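Local coordinates for betaine aldehyde dehydrogenase (Staphylococcus aureus subsp. aureus COL, PDB 4QTO), which catalyses the NAD-dependent oxidation of betaine aldehyde to glycine betaine, as a member of the aldehyde dehydrogenase family, at residues A[104-107]-A[108-111]; A[124-127]-A[128-132]. All blocks are in the same frame, centred on the assembly; numbering follows the deposited sequence.

Two helix ends, one closing and one opening, illustrate how a chain passes from helix to helix in an aldehyde dehydrogenase. Contact 1 (104-111) covers the C-terminal end of helix 93-109 and the turn into helix 111-122; contact 2 (124-132) follows it along the chain and covers the start of helix 126-146. Helix 111-122 links the two, whose centres lie about 15 Å apart on the same side of the chain's centre. They meet where Arg111 NH1 packs on Tyr130 CB, 3.5 Å away. Residues of contact 1 also touch helix 126-146 further along, so the three consecutive helices pack against one another.

Contact 1 of 2, residues A[104-107]-A[108-111]; sequences ADKI and KEHR
Lys106 and Glu109, one helical turn apart, run side by side and point the same way, joined through water rather than directly. Lys106 NZ donates to the water at 2.7 Å, and the water donates to Glu109 OE1 at 2.5 Å, bridging two charged atoms that stand 4.8 Å apart. Glu109 reaches the water with its chain extended and CG opposite the backbone N (chi1 174°). Lys106 NZ has a second, direct partner in the salt bridge to Glu222.

The backbone bonds are those of an alpha-helix running out. Lys108 N donates to Ala104 O at 3.2 Å and Glu109 N to Asp105 O at 2.9 Å. His110 N still reaches Lys106 O at 3.0 Å, although His110 itself is the first residue to leave helical angles, and it occupies the N-cap position of the next helix, 111-122.

The imidazole has neighbours at its edge and over a face. Lys106 O lies at the ring edge, 3.2 Å from His110 CD2, while Glu109 CG sits over one face toward the rim. Beyond the segments, His110 and Ile107 pack on helix 211-223, Arg111 forms a salt bridge with Asp134, and Asp105 with Arg101 of the second subunit.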
ATOM      1  N   ALA A 104      15.715 -20.803   5.339  1.00  7.93           N
ATOM      2  CA  ALA A 104      15.478 -21.154   3.935  1.00  8.36           C
ATOM      3  C   ALA A 104      16.676 -21.905   3.321  1.00  9.35           C
ATOM      4  O   ALA A 104      16.509 -22.933   2.639  1.00 10.09           O
ATOM      5  CB  ALA A 104      15.176 -19.925   3.109  1.00  8.48           C
ATOM      6  N   ASP A 105      17.873 -21.393   3.554  1.00 10.81           N
ATOM      7  CA  ASP A 105      19.070 -22.000   2.993  1.00 11.09           C
ATOM      8  C   ASP A 105      19.307 -23.432   3.551  1.00 10.97           C
ATOM      9  O   ASP A 105      19.736 -24.311   2.822  1.00 11.33           O
ATOM     10  CB  ASP A 105      20.243 -21.104   3.225  1.00 12.56           C
ATOM     11  CG  ASP A 105      20.176 -19.820   2.379  1.00 14.81           C
ATOM     12  OD1 ASP A 105      19.493 -19.776   1.350  1.00 15.91           O
ATOM     13  OD2 ASP A 105      20.891 -18.885   2.748  1.00 21.79           O
ATOM     14  N   LYS A 106      18.980 -23.654   4.820  1.00 10.56           N
ATOM     15  CA  LYS A 106      19.078 -25.011   5.400  1.00 10.40           C
ATOM     16  C   LYS A 106      18.086 -25.984   4.758  1.00 10.88           C
ATOM     17  O   LYS A 106      18.423 -27.143   4.555  1.00 10.68           O
ATOM     18  CB  LYS A 106      18.914 -24.945   6.912  1.00 11.41           C
ATOM     19  CG  LYS A 106      20.190 -24.394   7.546  1.00 13.14           C
ATOM     20  CD  LYS A 106      20.049 -24.217   9.026  1.00 13.88           C
ATOM     21  CE  LYS A 106      21.318 -23.660   9.658  1.00 13.31           C
ATOM     22  NZ  LYS A 106      22.491 -24.575   9.712  1.00 13.38           N
ATOM     23  N   ILE A 107      16.896 -25.498   4.392  1.00 11.02           N
ATOM     24  CA  ILE A 107      15.925 -26.370   3.725  1.00 11.44           C
ATOM     25  C   ILE A 107      16.493 -26.848   2.384  1.00 11.75           C
ATOM     26  O   ILE A 107      16.460 -28.041   2.090  1.00 12.19           O
ATOM     27  CB  ILE A 107      14.578 -25.655   3.482  1.00 12.27           C
ATOM     28  CG1 ILE A 107      13.940 -25.225   4.812  1.00 12.84           C
ATOM     29  CG2 ILE A 107      13.659 -26.537   2.666  1.00 13.81           C
ATOM     30  CD1 ILE A 107      13.568 -26.318   5.757  1.00 13.42           C
ATOM     31  N   LYS A 108      17.077 -25.935   1.619  1.00 12.20           N
ATOM     32  CA  LYS A 108      17.681 -26.307   0.342  1.00 13.73           C
ATOM     33  C   LYS A 108      18.892 -27.220   0.529  1.00 12.38           C
ATOM     34  O   LYS A 108      19.034 -28.238  -0.182  1.00 13.75           O
ATOM     35  CB  LYS A 108      18.050 -25.072  -0.461  1.00 15.55           C
ATOM     36  CG  LYS A 108      18.643 -25.420  -1.821  1.00 19.68           C
ATOM     37  CD  LYS A 108      18.958 -24.169  -2.620  1.00 25.07           C
ATOM     38  CE  LYS A 108      17.698 -23.451  -3.032  1.00 30.37           C
ATOM     39  NZ  LYS A 108      16.689 -24.314  -3.670  1.00 41.04           N
ATOM     40  N   GLU A 109      19.733 -26.945   1.524  1.00 11.23           N
ATOM     41  CA  GLU A 109      20.891 -27.765   1.816  1.00 13.06           C
ATOM     42  C   GLU A 109      20.495 -29.211   2.103  1.00 12.85           C
ATOM     43  O   GLU A 109      21.166 -30.143   1.651  1.00 14.31           O
ATOM     44  CB  GLU A 109      21.628 -27.186   3.041  1.00 14.39           C
ATOM     45  CG  GLU A 109      22.775 -28.007   3.544  1.00 16.83           C
ATOM     46  CD  GLU A 109      23.435 -27.406   4.788  1.00 20.08           C
ATOM     47  OE1 GLU A 109      22.943 -26.368   5.296  1.00 19.50           O
ATOM     48  OE2 GLU A 109      24.469 -27.996   5.230  1.00 21.83           O
ATOM     49  N   HIS A 110      19.397 -29.380   2.818  1.00 12.09           N
ATOM     50  CA  HIS A 110      18.914 -30.694   3.239  1.00 12.69           C
ATOM     51  C   HIS A 110      17.728 -31.227   2.456  1.00 13.59           C
ATOM     52  O   HIS A 110      17.007 -32.102   2.949  1.00 14.84           O
ATOM     53  CB  HIS A 110      18.586 -30.657   4.739  1.00 12.82           C
ATOM     54  CG  HIS A 110      19.762 -30.360   5.597  1.00 12.60           C
ATOM     55  ND1 HIS A 110      20.745 -31.295   5.846  1.00 15.63           N
ATOM     56  CD2 HIS A 110      20.145 -29.234   6.240  1.00 12.50           C
ATOM     57  CE1 HIS A 110      21.681 -30.749   6.606  1.00 15.19           C
ATOM     58  NE2 HIS A 110      21.325 -29.515   6.880  1.00 15.00           N
ATOM     59  N   ARG A 111      17.536 -30.693   1.249  1.00 13.15           N
ATOM     60  CA  ARG A 111      16.396 -31.023   0.413  1.00 14.53           C
ATOM     61  C   ARG A 111      16.177 -32.516   0.243  1.00 14.55           C
ATOM     62  O   ARG A 111      15.062 -33.007   0.382  1.00 13.25           O
ATOM     63  CB  ARG A 111      16.629 -30.398  -0.969  1.00 17.46           C
ATOM     64  CG  ARG A 111      15.553 -30.632  -1.989  1.00 20.62           C
ATOM     65  CD  ARG A 111      16.024 -29.993  -3.310  1.00 22.45           C
ATOM     66  NE  ARG A 111      15.009 -29.987  -4.343  1.00 26.27           N
ATOM     67  CZ  ARG A 111      14.870 -30.908  -5.290  1.00 27.57           C
ATOM     68  NH1 ARG A 111      13.905 -30.773  -6.185  1.00 29.08           N
ATOM     69  NH2 ARG A 111      15.678 -31.961  -5.351  1.00 29.60           N
TER
HETATM   70  O   HOH W   1      23.797 -25.574   7.508  1.00 22.11           O

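Contact 2 of 2, residues A[124-127]-A[128-132]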
ATOM      1  N   LYS A 124       3.471 -40.052   0.284  1.00 15.18           N
ATOM      2  CA  LYS A 124       3.396 -39.478  -1.083  1.00 14.93           C
ATOM      3  C   LYS A 124       4.687 -39.723  -1.848  1.00 14.92           C
ATOM      4  O   LYS A 124       5.711 -40.043  -1.263  1.00 15.19           O
ATOM      5  CB  LYS A 124       2.997 -37.999  -1.099  1.00 16.11           C
ATOM      6  CG  LYS A 124       4.047 -37.034  -0.648  1.00 16.43           C
ATOM      7  CD  LYS A 124       3.434 -35.641  -0.790  1.00 18.25           C
ATOM      8  CE  LYS A 124       4.482 -34.581  -0.774  1.00 21.62           C
ATOM      9  NZ  LYS A 124       5.193 -34.495   0.519  1.00 22.00           N
ATOM     10  N   THR A 125       4.623 -39.574  -3.170  1.00 14.88           N
ATOM     11  CA  THR A 125       5.790 -39.841  -3.976  1.00 13.97           C
ATOM     12  C   THR A 125       6.979 -38.946  -3.657  1.00 14.83           C
ATOM     13  O   THR A 125       6.830 -37.799  -3.254  1.00 13.32           O
ATOM     14  CB  THR A 125       5.514 -39.775  -5.487  1.00 15.25           C
ATOM     15  OG1 THR A 125       5.251 -38.423  -5.876  1.00 14.17           O
ATOM     16  CG2 THR A 125       4.408 -40.707  -5.909  1.00 16.47           C
ATOM     17  N   LEU A 126       8.169 -39.496  -3.868  1.00 14.40           N
ATOM     18  CA  LEU A 126       9.377 -38.732  -3.649  1.00 16.40           C
ATOM     19  C   LEU A 126       9.405 -37.490  -4.546  1.00 15.89           C
ATOM     20  O   LEU A 126       9.819 -36.416  -4.087  1.00 16.28           O
ATOM     21  CB  LEU A 126      10.588 -39.659  -3.827  1.00 17.28           C
ATOM     22  CG  LEU A 126      11.920 -39.032  -3.470  1.00 20.12           C
ATOM     23  CD1 LEU A 126      11.938 -38.651  -1.999  1.00 19.79           C
ATOM     24  CD2 LEU A 126      13.011 -40.029  -3.806  1.00 21.57           C
ATOM     25  N   GLU A 127       8.950 -37.598  -5.797  0.50 16.57           N
ATOM     26  CA  GLU A 127       8.915 -36.430  -6.673  0.50 18.07           C
ATOM     27  C   GLU A 127       7.999 -35.335  -6.103  0.50 16.74           C
ATOM     28  O   GLU A 127       8.324 -34.146  -6.168  0.50 16.83           O
ATOM     29  CB  GLU A 127       8.529 -36.833  -8.100  0.50 20.22           C
ATOM     30  CG  GLU A 127       9.666 -37.549  -8.821  0.50 22.61           C
ATOM     31  CD  GLU A 127      10.810 -36.596  -9.128  0.50 25.42           C
ATOM     32  OE1 GLU A 127      10.539 -35.394  -9.341  0.50 31.26           O
ATOM     33  OE2 GLU A 127      11.974 -37.038  -9.175  0.50 31.33           O
ATOM     34  N   GLU A 128       6.875 -35.734  -5.508  1.00 15.18           N
ATOM     35  CA  GLU A 128       5.983 -34.769  -4.855  1.00 14.61           C
ATOM     36  C   GLU A 128       6.711 -34.132  -3.678  1.00 13.87           C
ATOM     37  O   GLU A 128       6.621 -32.917  -3.444  1.00 14.15           O
ATOM     38  CB  GLU A 128       4.691 -35.416  -4.353  1.00 14.48           C
ATOM     39  CG  GLU A 128       3.707 -35.696  -5.459  1.00 15.25           C
ATOM     40  CD  GLU A 128       2.584 -36.615  -5.006  1.00 16.27           C
ATOM     41  OE1 GLU A 128       2.791 -37.834  -5.051  1.00 17.16           O
ATOM     42  OE2 GLU A 128       1.559 -36.123  -4.480  1.00 16.80           O
ATOM     43  N   SER A 129       7.412 -34.955  -2.908  1.00 13.26           N
ATOM     44  CA  SER A 129       8.157 -34.431  -1.766  1.00 12.73           C
ATOM     45  C   SER A 129       9.272 -33.457  -2.162  1.00 14.48           C
ATOM     46  O   SER A 129       9.457 -32.462  -1.458  1.00 14.04           O
ATOM     47  CB  SER A 129       8.691 -35.543  -0.873  1.00 12.89           C
ATOM     48  OG  SER A 129       7.614 -36.248  -0.243  1.00 14.29           O
ATOM     49  N   TYR A 130       9.975 -33.715  -3.270  1.00 14.82           N
ATOM     50  CA  TYR A 130      10.999 -32.780  -3.750  1.00 16.91           C
ATOM     51  C   TYR A 130      10.334 -31.446  -4.085  1.00 16.89           C
ATOM     52  O   TYR A 130      10.850 -30.366  -3.749  1.00 15.70           O
ATOM     53  CB  TYR A 130      11.721 -33.271  -5.000  1.00 18.10           C
ATOM     54  CG  TYR A 130      12.658 -34.443  -4.845  1.00 20.66           C
ATOM     55  CD1 TYR A 130      13.544 -34.499  -3.819  1.00 21.75           C
ATOM     56  CD2 TYR A 130      12.704 -35.431  -5.820  1.00 25.49           C
ATOM     57  CE1 TYR A 130      14.439 -35.588  -3.709  1.00 23.61           C
ATOM     58  CE2 TYR A 130      13.583 -36.495  -5.732  1.00 26.42           C
ATOM     59  CZ  TYR A 130      14.436 -36.569  -4.672  1.00 27.50           C
ATOM     60  OH  TYR A 130      15.307 -37.644  -4.624  1.00 33.77           O
ATOM     61  N   ALA A 131       9.190 -31.499  -4.764  1.00 17.24           N
ATOM     62  CA  ALA A 131       8.454 -30.254  -5.103  1.00 18.82           C
ATOM     63  C   ALA A 131       8.085 -29.474  -3.841  1.00 16.86           C
ATOM     64  O   ALA A 131       8.204 -28.232  -3.809  1.00 15.73           O
ATOM     65  CB  ALA A 131       7.207 -30.581  -5.931  1.00 19.69           C
ATOM     66  N   ASP A 132       7.621 -30.163  -2.796  1.00 14.88           N
ATOM     67  CA  ASP A 132       7.312 -29.526  -1.523  1.00 15.07           C
ATOM     68  C   ASP A 132       8.534 -28.840  -0.978  1.00 13.59           C
ATOM     69  O   ASP A 132       8.452 -27.702  -0.492  1.00 13.06           O
ATOM     70  CB  ASP A 132       6.932 -30.514  -0.393  1.00 17.86           C
ATOM     71  CG  ASP A 132       5.523 -30.985  -0.395  1.00 22.01           C
ATOM     72  OD1 ASP A 132       4.713 -30.669  -1.311  1.00 26.55           O
ATOM     73  OD2 ASP A 132       5.246 -31.752   0.598  1.00 20.62           O
TER
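A capping box opens helix 126-146, with Thr125 as the N-cap and Glu128 as its partner three residues on. Glu128 N donates to Thr125 OG1 at 3.2 Å, and in return Thr125 N donates to Glu128 OE1 at 3.1 Å. The threonine hydroxyl adds a third bond, giving its proton to Glu128 OE1 at 2.7 Å. The two donors reach that oxygen differently: the hydroxyl meets the anti lone pair of Glu128 OE1, on the side away from OE2, whereas the amide comes from above the carboxylate plane, 51° out of it. With chi1 at 69°, Thr125 OG1 lies between its own backbone N and carbonyl carbon, where it accepts from Glu128 N and donates to Glu128 OE1.

Lys124 crosses Glu128 obliquely, its CE 3.7 Å from Glu128 CB, and bends at its last torsion (chi4 -65°) to turn the ammonium toward the next turn. There Lys124 NZ forms a salt bridge with Asp132 OD2 at 2.7 Å, arriving from above the carboxylate plane, and donates to Ser129 OG at 3.1 Å. This buried lysine is therefore gripped by both a charge and a hydroxyl.

On another side of the helix, Leu126 lies over one face of the Tyr130 ring in a CH-pi contact, its CG 4.1 Å from the ring centroid.

Helix 111-122 packs beside this first turn: its Glu112 bonds to Tyr130 OH and its Thr119 to Ser129 OG, while Trp517 of the third subunit packs on Thr125, Glu127 and Glu128.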